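Local coordinates for protein lipoxygenase (Cyanothece sp., PDB 5EK8) that probably inserts molecular oxygen into polyunsaturated fatty acids, as a 9R-lipoxygenase with a non-heme iron centre and a PLAT domain, at residues 45-59 against 92-106. Sequence-based numbering, arbitrary orientation.
Sequences ITKPIEQLNKATGQL and TDQNGRFEIYYDPEK
Phe98 lays its ring flat over Gly57, with Gly57 CA 3.9 Å from the ring centroid, in a CH-pi contact. The ring folds back over the neighbouring strand because CG sits between the backbone N and the carbonyl carbon (chi1 66°), and it also touches Leu59 of that strand, Leu73 and Leu117. Four residues on, on the same face of the sheet, Tyr102 repeats the gesture: Asn53 lies alongside, its amide stacked 26° from the ring plane and its CB over the face, while Ala55 CB packs against Tyr102 CE2 at 3.7 Å. Strands 53-59 and 97-102 run antiparallel, joined by paired backbone bonds such as Ala55 N to Ile100 O. A leucine in place of Phe98 would probably lose the flat face over Gly57 CA and part of the leucine contacts. The opposite face is mainly polar: Lys54 NZ meets Glu99 OE2 on its anti side (2.8 Å), and Gln58 NE2 reaches Asn95 O almost straight (173°) while lying over the Arg97 guanidinium. Beyond the strand, extended Lys47 crosses Asp103 at about a right angle, NZ 3.2 Å from OD2. The chemistry thus divides by face: Phe98 and Tyr102 turn into the PLAT beta-sandwich, against strands 72-79 and 115-126, whereas the other side carries one salt bridge beside Tyr101.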
loop_
_atom_site.group_PDB
_atom_site.type_symbol
_atom_site.label_atom_id
_atom_site.label_comp_id
_atom_site.label_asym_id
_atom_site.label_seq_id
_atom_site.Cartn_x
_atom_site.Cartn_y
_atom_site.Cartn_z
ATOM N N ILE A 45 -16.188 -37.326 -2.129
ATOM C CA ILE A 45 -17.291 -38.265 -2.261
ATOM C C ILE A 45 -16.782 -39.623 -2.725
ATOM O O ILE A 45 -16.798 -39.933 -3.916
ATOM C CB ILE A 45 -18.355 -37.756 -3.246
ATOM C CG1 ILE A 45 -18.789 -36.340 -2.869
ATOM C CG2 ILE A 45 -19.560 -38.684 -3.253
ATOM C CD1 ILE A 45 -19.777 -36.290 -1.731
ATOM N N THR A 46 -16.316 -40.431 -1.779
ATOM C CA THR A 46 -15.836 -41.764 -2.109
ATOM C C THR A 46 -17.022 -42.695 -2.291
ATOM O O THR A 46 -17.780 -42.954 -1.356
ATOM C CB THR A 46 -14.887 -42.322 -1.044
ATOM O OG1 THR A 46 -13.802 -41.405 -0.850
ATOM C CG2 THR A 46 -14.332 -43.676 -1.486
ATOM N N LYS A 47 -17.161 -43.177 -3.521
ATOM C CA LYS A 47 -18.313 -43.928 -3.990
ATOM C C LYS A 47 -18.028 -44.248 -5.449
ATOM O O LYS A 47 -17.342 -43.468 -6.118
ATOM C CB LYS A 47 -19.599 -43.113 -3.840
ATOM C CG LYS A 47 -20.875 -43.821 -4.267
ATOM C CD LYS A 47 -22.094 -43.052 -3.788
ATOM C CE LYS A 47 -23.390 -43.822 -4.044
ATOM N NZ LYS A 47 -24.588 -43.072 -3.569
ATOM N N PRO A 48 -18.522 -45.397 -5.952
ATOM C CA PRO A 48 -18.290 -45.686 -7.374
ATOM C C PRO A 48 -18.765 -44.568 -8.297
ATOM O O PRO A 48 -19.869 -44.056 -8.127
ATOM C CB PRO A 48 -19.102 -46.971 -7.611
ATOM C CG PRO A 48 -20.012 -47.102 -6.405
ATOM C CD PRO A 48 -19.220 -46.510 -5.286
ATOM N N ILE A 49 -17.929 -44.199 -9.262
ATOM C CA ILE A 49 -18.209 -43.067 -10.143
ATOM C C ILE A 49 -19.412 -43.309 -11.056
ATOM O O ILE A 49 -20.036 -42.357 -11.531
ATOM C CB ILE A 49 -16.980 -42.720 -11.008
ATOM C CG1 ILE A 49 -16.828 -43.709 -12.174
ATOM C CG2 ILE A 49 -15.725 -42.687 -10.144
ATOM C CD1 ILE A 49 -15.703 -43.376 -13.137
ATOM N N GLU A 50 -19.732 -44.577 -11.302
ATOM C CA GLU A 50 -20.873 -44.927 -12.140
ATOM C C GLU A 50 -22.167 -44.633 -11.395
ATOM O O GLU A 50 -23.162 -44.211 -11.986
ATOM C CB GLU A 50 -20.823 -46.402 -12.549
ATOM C CG GLU A 50 -19.538 -46.823 -13.245
ATOM C CD GLU A 50 -18.420 -47.143 -12.270
ATOM O OE1 GLU A 50 -18.726 -47.449 -11.097
ATOM O OE2 GLU A 50 -17.240 -47.089 -12.676
ATOM N N GLN A 51 -22.135 -44.857 -10.086
ATOM C CA GLN A 51 -23.290 -44.644 -9.229
ATOM C C GLN A 51 -23.499 -43.157 -8.960
ATOM O O GLN A 51 -24.555 -42.739 -8.486
ATOM C CB GLN A 51 -23.113 -45.402 -7.915
ATOM C CG GLN A 51 -24.393 -45.576 -7.117
ATOM C CD GLN A 51 -24.207 -46.505 -5.937
ATOM O OE1 GLN A 51 -23.148 -47.109 -5.770
ATOM N NE2 GLN A 51 -25.241 -46.629 -5.112
ATOM N N LEU A 52 -22.479 -42.363 -9.272
ATOM C CA LEU A 52 -22.529 -40.920 -9.072
ATOM C C LEU A 52 -23.135 -40.195 -10.268
ATOM O O LEU A 52 -23.232 -40.744 -11.365
ATOM C CB LEU A 52 -21.126 -40.377 -8.796
ATOM C CG LEU A 52 -20.601 -40.533 -7.370
ATOM C CD1 LEU A 52 -19.103 -40.791 -7.364
ATOM C CD2 LEU A 52 -20.928 -39.292 -6.563
ATOM N N ASN A 53 -23.545 -38.955 -10.033
ATOM C CA ASN A 53 -24.054 -38.078 -11.076
ATOM C C ASN A 53 -22.983 -37.033 -11.400
ATOM O O ASN A 53 -21.969 -36.951 -10.704
ATOM C CB ASN A 53 -25.364 -37.427 -10.618
ATOM C CG ASN A 53 -26.136 -36.787 -11.754
ATOM O OD1 ASN A 53 -25.589 -36.011 -12.542
ATOM N ND2 ASN A 53 -27.422 -37.115 -11.846
ATOM N N LYS A 54 -23.189 -36.237 -12.446
ATOM C CA LYS A 54 -22.170 -35.260 -12.825
ATOM C C LYS A 54 -22.736 -33.904 -13.253
ATOM O O LYS A 54 -23.850 -33.803 -13.773
ATOM C CB LYS A 54 -21.281 -35.832 -13.938
ATOM C CG LYS A 54 -21.411 -35.139 -15.285
ATOM C CD LYS A 54 -20.292 -35.544 -16.228
ATOM C CE LYS A 54 -20.290 -37.040 -16.492
ATOM N NZ LYS A 54 -19.303 -37.408 -17.542
ATOM N N ALA A 55 -21.947 -32.864 -13.008
ATOM C CA ALA A 55 -22.264 -31.508 -13.421
ATOM C C ALA A 55 -21.059 -30.908 -14.138
ATOM O O ALA A 55 -19.941 -30.974 -13.641
ATOM C CB ALA A 55 -22.657 -30.657 -12.223
ATOM N N THR A 56 -21.281 -30.328 -15.311
ATOM C CA THR A 56 -20.169 -29.807 -16.094
ATOM C C THR A 56 -20.347 -28.341 -16.431
ATOM O O THR A 56 -21.431 -27.773 -16.258
ATOM C CB THR A 56 -19.986 -30.582 -17.413
ATOM O OG1 THR A 56 -21.168 -30.454 -18.213
ATOM C CG2 THR A 56 -19.708 -32.054 -17.143
ATOM N N GLY A 57 -19.273 -27.727 -16.917
ATOM C CA GLY A 57 -19.370 -26.355 -17.385
ATOM C C GLY A 57 -18.039 -25.651 -17.526
ATOM O O GLY A 57 -16.988 -26.275 -17.439
ATOM N N GLN A 58 -18.088 -24.345 -17.757
ATOM C CA GLN A 58 -16.877 -23.544 -17.858
ATOM C C GLN A 58 -17.069 -22.189 -17.196
ATOM O O GLN A 58 -18.085 -21.526 -17.402
ATOM C CB GLN A 58 -16.468 -23.357 -19.319
ATOM C CG GLN A 58 -15.215 -22.518 -19.497
ATOM C CD GLN A 58 -14.836 -22.338 -20.952
ATOM O OE1 GLN A 58 -15.699 -22.233 -21.822
ATOM N NE2 GLN A 58 -13.537 -22.306 -21.223
ATOM N N LEU A 59 -16.088 -21.784 -16.398
ATOM C CA LEU A 59 -16.148 -20.509 -15.694
ATOM C C LEU A 59 -15.144 -19.505 -16.246
ATOM O O LEU A 59 -13.985 -19.837 -16.479
ATOM C CB LEU A 59 -15.904 -20.713 -14.201
ATOM C CG LEU A 59 -16.887 -21.632 -13.477
ATOM C CD1 LEU A 59 -16.663 -21.566 -11.970
ATOM C CD2 LEU A 59 -18.327 -21.277 -13.836
ATOM N N THR A 92 -11.713 -26.440 -11.452
ATOM C CA THR A 92 -11.680 -26.078 -12.860
ATOM C C THR A 92 -10.303 -26.403 -13.433
ATOM O O THR A 92 -9.306 -26.349 -12.713
ATOM C CB THR A 92 -11.975 -24.584 -13.063
ATOM O OG1 THR A 92 -11.033 -23.811 -12.305
ATOM C CG2 THR A 92 -13.385 -24.252 -12.602
ATOM N N ASP A 93 -10.236 -26.741 -14.719
ATOM C CA ASP A 93 -8.933 -26.893 -15.361
ATOM C C ASP A 93 -8.426 -25.519 -15.774
ATOM O O ASP A 93 -9.018 -24.498 -15.417
ATOM C CB ASP A 93 -8.984 -27.855 -16.565
ATOM C CG ASP A 93 -9.992 -27.440 -17.637
ATOM O OD1 ASP A 93 -10.509 -28.344 -18.331
ATOM O OD2 ASP A 93 -10.261 -26.232 -17.805
ATOM N N GLN A 94 -7.336 -25.496 -16.534
ATOM C CA GLN A 94 -6.707 -24.237 -16.919
ATOM C C GLN A 94 -7.588 -23.440 -17.878
ATOM O O GLN A 94 -7.410 -22.231 -18.035
ATOM C CB GLN A 94 -5.335 -24.499 -17.536
ATOM C CG GLN A 94 -4.360 -25.147 -16.572
ATOM C CD GLN A 94 -3.014 -25.458 -17.209
ATOM O OE1 GLN A 94 -2.930 -25.730 -18.410
ATOM N NE2 GLN A 94 -1.953 -25.415 -16.405
ATOM N N ASN A 95 -8.553 -24.115 -18.497
ATOM C CA ASN A 95 -9.515 -23.448 -19.363
ATOM C C ASN A 95 -10.811 -23.117 -18.633
ATOM O O ASN A 95 -11.804 -22.749 -19.259
ATOM C CB ASN A 95 -9.826 -24.307 -20.587
ATOM C CG ASN A 95 -8.576 -24.719 -21.345
ATOM O OD1 ASN A 95 -8.473 -25.850 -21.821
ATOM N ND2 ASN A 95 -7.614 -23.805 -21.453
ATOM N N GLY A 96 -10.794 -23.249 -17.309
ATOM C CA GLY A 96 -11.952 -22.936 -16.491
ATOM C C GLY A 96 -13.054 -23.969 -16.605
ATOM O O GLY A 96 -14.137 -23.798 -16.046
ATOM N N ARG A 97 -12.779 -25.046 -17.333
ATOM C CA ARG A 97 -13.753 -26.114 -17.515
ATOM C C ARG A 97 -13.749 -27.070 -16.324
ATOM O O ARG A 97 -12.716 -27.290 -15.692
ATOM C CB ARG A 97 -13.477 -26.876 -18.813
ATOM C CG ARG A 97 -13.726 -26.063 -20.072
ATOM C CD ARG A 97 -13.581 -26.911 -21.324
ATOM N NE ARG A 97 -14.061 -26.207 -22.512
ATOM C CZ ARG A 97 -13.291 -25.489 -23.325
ATOM N NH1 ARG A 97 -11.991 -25.375 -23.092
ATOM N NH2 ARG A 97 -13.827 -24.884 -24.376
ATOM N N PHE A 98 -14.910 -27.635 -16.019
ATOM C CA PHE A 98 -15.027 -28.539 -14.888
ATOM C C PHE A 98 -16.032 -29.657 -15.137
ATOM O O PHE A 98 -17.064 -29.469 -15.809
ATOM C CB PHE A 98 -15.416 -27.766 -13.622
ATOM C CG PHE A 98 -16.783 -27.149 -13.683
ATOM C CD1 PHE A 98 -17.898 -27.856 -13.265
ATOM C CD2 PHE A 98 -16.954 -25.861 -14.161
ATOM C CE1 PHE A 98 -19.152 -27.297 -13.321
ATOM C CE2 PHE A 98 -18.208 -25.294 -14.214
ATOM C CZ PHE A 98 -19.307 -26.014 -13.795
ATOM N N GLU A 99 -15.708 -30.812 -14.560
ATOM C CA GLU A 99 -16.543 -32.002 -14.601
ATOM C C GLU A 99 -16.683 -32.562 -13.183
ATOM O O GLU A 99 -16.009 -33.525 -12.813
ATOM C CB GLU A 99 -15.937 -33.044 -15.545
ATOM C CG GLU A 99 -16.856 -34.197 -15.915
ATOM C CD GLU A 99 -16.203 -35.161 -16.891
ATOM O OE1 GLU A 99 -15.072 -34.872 -17.340
ATOM O OE2 GLU A 99 -16.819 -36.202 -17.210
ATOM N N ILE A 100 -17.551 -31.935 -12.395
ATOM C CA ILE A 100 -17.794 -32.317 -11.003
ATOM C C ILE A 100 -18.617 -33.594 -10.865
ATOM O O ILE A 100 -19.674 -33.725 -11.471
ATOM C CB ILE A 100 -18.547 -31.206 -10.235
ATOM C CG1 ILE A 100 -17.911 -29.834 -10.471
ATOM C CG2 ILE A 100 -18.615 -31.533 -8.746
ATOM C CD1 ILE A 100 -16.587 -29.641 -9.785
ATOM N N TYR A 101 -18.143 -34.529 -10.052
ATOM C CA TYR A 101 -18.953 -35.687 -9.703
ATOM C C TYR A 101 -19.685 -35.430 -8.391
ATOM O O TYR A 101 -19.055 -35.253 -7.345
ATOM C CB TYR A 101 -18.091 -36.945 -9.604
ATOM C CG TYR A 101 -17.536 -37.398 -10.936
ATOM C CD1 TYR A 101 -18.272 -38.237 -11.766
ATOM C CD2 TYR A 101 -16.283 -36.981 -11.367
ATOM C CE1 TYR A 101 -17.773 -38.652 -12.990
ATOM C CE2 TYR A 101 -15.775 -37.391 -12.588
ATOM C CZ TYR A 101 -16.525 -38.227 -13.396
ATOM O OH TYR A 101 -16.025 -38.639 -14.610
ATOM N N TYR A 102 -21.013 -35.395 -8.447
ATOM C CA TYR A 102 -21.806 -35.181 -7.239
ATOM C C TYR A 102 -22.838 -36.283 -7.027
ATOM O O TYR A 102 -23.274 -36.936 -7.974
ATOM C CB TYR A 102 -22.492 -33.809 -7.276
ATOM C CG TYR A 102 -23.669 -33.684 -8.226
ATOM C CD1 TYR A 102 -24.970 -33.880 -7.779
ATOM C CD2 TYR A 102 -23.479 -33.340 -9.559
ATOM C CE1 TYR A 102 -26.047 -33.755 -8.634
ATOM C CE2 TYR A 102 -24.554 -33.211 -10.424
ATOM C CZ TYR A 102 -25.835 -33.422 -9.954
ATOM O OH TYR A 102 -26.911 -33.297 -10.801
ATOM N N ASP A 103 -23.217 -36.484 -5.768
ATOM C CA ASP A 103 -24.181 -37.513 -5.399
ATOM C C ASP A 103 -25.528 -36.886 -5.054
ATOM O O ASP A 103 -25.620 -36.088 -4.125
ATOM C CB ASP A 103 -23.648 -38.336 -4.221
ATOM C CG ASP A 103 -24.617 -39.414 -3.765
ATOM O OD1 ASP A 103 -25.598 -39.701 -4.484
ATOM O OD2 ASP A 103 -24.386 -39.990 -2.683
ATOM N N PRO A 104 -26.578 -37.246 -5.808
ATOM C CA PRO A 104 -27.921 -36.729 -5.532
ATOM C C PRO A 104 -28.482 -37.226 -4.203
ATOM O O PRO A 104 -29.356 -36.579 -3.646
ATOM C CB PRO A 104 -28.754 -37.266 -6.703
ATOM C CG PRO A 104 -27.763 -37.567 -7.777
ATOM C CD PRO A 104 -26.539 -38.035 -7.051
ATOM N N GLU A 105 -27.978 -38.349 -3.701
ATOM C CA GLU A 105 -28.562 -38.990 -2.524
ATOM C C GLU A 105 -28.341 -38.227 -1.220
ATOM O O GLU A 105 -29.029 -38.484 -0.231
ATOM C CB GLU A 105 -28.020 -40.411 -2.375
ATOM C CG GLU A 105 -28.428 -41.343 -3.497
ATOM C CD GLU A 105 -27.816 -42.721 -3.356
ATOM O OE1 GLU A 105 -27.647 -43.187 -2.208
ATOM O OE2 GLU A 105 -27.498 -43.338 -4.394
ATOM N N LYS A 106 -27.395 -37.291 -1.210
ATOM C CA LYS A 106 -27.213 -36.439 -0.042
ATOM C C LYS A 106 -28.320 -35.383 -0.005
ATOM O O LYS A 106 -28.319 -34.488 0.842
ATOM C CB LYS A 106 -25.826 -35.798 -0.043
ATOM C CG LYS A 106 -24.692 -36.811 -0.168
ATOM C CD LYS A 106 -23.443 -36.384 0.596
ATOM C CE LYS A 106 -23.617 -36.578 2.098
ATOM N NZ LYS A 106 -22.373 -36.275 2.863
#